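Local coordinates for protein glutamine synthetase (Helicobacter pylori, PDB 5ZLI) that belongs to the type I-beta glutamine synthetases, dodecameric enzymes whose chain joins a beta-grasp domain to a larger catalytic domain, at residues B[130-135]-B[284-289]. Residues are numbered along the deposited sequence; the frame is centred on the assembly and turned at random.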
loop_
_atom_site.group_PDB
_atom_site.type_symbol
_atom_site.label_atom_id
_atom_site.label_comp_id
_atom_site.label_asym_id
_atom_site.label_seq_id
_atom_site.Cartn_x
_atom_site.Cartn_y
_atom_site.Cartn_z
ATOM N N LEU B 130 42.254 61.088 8.392
ATOM C CA LEU B 130 40.901 61.312 8.896
ATOM C C LEU B 130 40.613 60.476 10.143
ATOM O O LEU B 130 39.840 60.902 11.009
ATOM C CB LEU B 130 39.882 61.054 7.783
ATOM C CG LEU B 130 40.185 62.008 6.622
ATOM C CD1 LEU B 130 39.286 61.757 5.417
ATOM C CD2 LEU B 130 40.154 63.473 7.075
ATOM N N GLY B 131 41.125 59.236 10.191
ATOM C CA GLY B 131 40.904 58.342 11.316
ATOM C C GLY B 131 42.036 57.359 11.557
ATOM O O GLY B 131 42.938 57.202 10.732
ATOM N N ASP B 132 41.970 56.682 12.713
ATOM C CA ASP B 132 42.892 55.580 13.031
ATOM C C ASP B 132 42.250 54.223 12.783
ATOM O O ASP B 132 42.813 53.360 12.097
ATOM C CB ASP B 132 43.325 55.540 14.513
ATOM C CG ASP B 132 44.109 56.753 14.980
ATOM O OD1 ASP B 132 44.709 57.520 14.178
ATOM O OD2 ASP B 132 44.190 56.868 16.216
ATOM N N VAL B 133 41.083 54.016 13.377
ATOM C CA VAL B 133 40.343 52.770 13.315
ATOM C C VAL B 133 38.988 53.068 12.704
ATOM O O VAL B 133 38.519 54.206 12.752
ATOM C CB VAL B 133 40.184 52.157 14.721
ATOM C CG1 VAL B 133 39.639 50.743 14.614
ATOM C CG2 VAL B 133 41.483 52.203 15.495
ATOM N N ALA B 134 38.394 52.073 12.051
ATOM C CA ALA B 134 36.999 52.150 11.622
ATOM C C ALA B 134 36.295 50.927 12.186
ATOM O O ALA B 134 36.594 49.800 11.775
ATOM C CB ALA B 134 36.851 52.223 10.106
ATOM N N TYR B 135 35.406 51.139 13.162
ATOM C CA TYR B 135 34.745 50.041 13.858
ATOM C C TYR B 135 33.441 49.668 13.170
ATOM O O TYR B 135 32.599 50.540 12.928
ATOM C CB TYR B 135 34.465 50.434 15.307
ATOM C CG TYR B 135 35.683 50.444 16.181
ATOM C CD1 TYR B 135 36.267 49.253 16.584
ATOM C CD2 TYR B 135 36.249 51.639 16.629
ATOM C CE1 TYR B 135 37.390 49.236 17.408
ATOM C CE2 TYR B 135 37.374 51.636 17.464
ATOM C CZ TYR B 135 37.940 50.418 17.848
ATOM O OH TYR B 135 39.044 50.351 18.667
ATOM N N VAL B 284 33.866 55.751 13.343
ATOM C CA VAL B 284 35.267 55.984 13.030
ATOM C C VAL B 284 35.897 56.645 14.246
ATOM O O VAL B 284 35.398 57.672 14.717
ATOM C CB VAL B 284 35.413 56.862 11.785
ATOM C CG1 VAL B 284 36.861 57.028 11.457
ATOM C CG2 VAL B 284 34.641 56.263 10.638
ATOM N N TRP B 285 37.022 56.102 14.715
ATOM C CA TRP B 285 37.733 56.662 15.853
ATOM C C TRP B 285 39.136 57.057 15.416
ATOM O O TRP B 285 39.671 56.555 14.423
ATOM C CB TRP B 285 37.834 55.690 17.034
ATOM C CG TRP B 285 36.525 55.281 17.599
ATOM C CD1 TRP B 285 35.409 54.939 16.906
ATOM C CD2 TRP B 285 36.175 55.206 18.982
ATOM N NE1 TRP B 285 34.389 54.632 17.767
ATOM C CE2 TRP B 285 34.835 54.795 19.049
ATOM C CE3 TRP B 285 36.866 55.445 20.169
ATOM C CZ2 TRP B 285 34.166 54.617 20.258
ATOM C CZ3 TRP B 285 36.208 55.268 21.366
ATOM C CH2 TRP B 285 34.867 54.861 21.403
ATOM N N LYS B 286 39.722 57.987 16.153
ATOM C CA LYS B 286 41.104 58.375 15.913
ATOM C C LYS B 286 41.680 58.826 17.235
ATOM O O LYS B 286 41.042 59.591 17.959
ATOM C CB LYS B 286 41.237 59.483 14.855
ATOM C CG LYS B 286 42.683 59.937 14.537
ATOM C CD LYS B 286 42.658 61.034 13.463
ATOM C CE LYS B 286 44.040 61.495 12.983
ATOM N NZ LYS B 286 44.622 62.571 13.827
ATOM N N ASN B 287 42.856 58.305 17.551
ATOM C CA ASN B 287 43.564 58.672 18.757
ATOM C C ASN B 287 42.660 58.484 19.978
ATOM O O ASN B 287 42.744 59.230 20.954
ATOM C CB ASN B 287 44.142 60.098 18.637
ATOM C CG ASN B 287 45.156 60.254 17.451
ATOM O OD1 ASN B 287 45.857 59.306 17.068
ATOM N ND2 ASN B 287 45.240 61.459 16.900
ATOM N N ASN B 288 41.784 57.472 19.911
ATOM C CA ASN B 288 40.875 57.066 20.985
ATOM C C ASN B 288 39.765 58.079 21.253
ATOM O O ASN B 288 39.136 58.051 22.306
ATOM C CB ASN B 288 41.630 56.759 22.281
ATOM C CG ASN B 288 42.380 55.439 22.219
ATOM O OD1 ASN B 288 42.876 55.033 21.163
ATOM N ND2 ASN B 288 42.460 54.755 23.356
ATOM N N GLU B 289 39.493 58.974 20.321
ATOM C CA GLU B 289 38.318 59.827 20.390
ATOM C C GLU B 289 37.336 59.338 19.337
ATOM O O GLU B 289 37.746 58.828 18.291
ATOM C CB GLU B 289 38.681 61.317 20.175
ATOM C CG GLU B 289 39.211 61.726 18.773
ATOM C CD GLU B 289 40.485 62.608 18.817
ATOM O OE1 GLU B 289 41.122 62.712 19.899
ATOM O OE2 GLU B 289 40.867 63.185 17.764
#
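Tyr135 presents the CD2-CE2 edge of its ring to one face of the Trp285 indole, a T-shaped pair with planes 82° apart and the centroids of the Tyr135 ring and the five-membered ring of Trp285 4.8 Å apart. With Trp285 CG anti to its own carbonyl carbon (chi1 -62°), a face of the indole is turned to the tyrosine edge, while Val133 CG1 sits over one face of the Tyr135 ring; Trp285 NE1 turns to Ser283 OG. The antiparallel strands 133-135 and 284-286 meet here in the large mixed sheet of the catalytic domain, Val133 and Trp285 exchanging backbone bonds. A classic beta bulge doubles the grip on Trp285 O: Asp132 N reaches it in the carbonyl plane at 2.9 Å, Val133 N from above that plane at 3.1 Å. Beyond the bulge, the Asp132 carboxylate crosses the Lys286 chain at about a right angle, OD1 lying against Lys286 CG, and OD2 accepts the backbone N-H of Asn287 in the type I' turn 286-289, a bond of doubtful length. On the Val284 and Ala134 side, Leu125 of helix 114-128 touches both residues. Lys286 NZ stays 5.1 Å from Asp132 OD1, so any attraction is probably long-range; the turn amide may offset part of the carboxylate's charge.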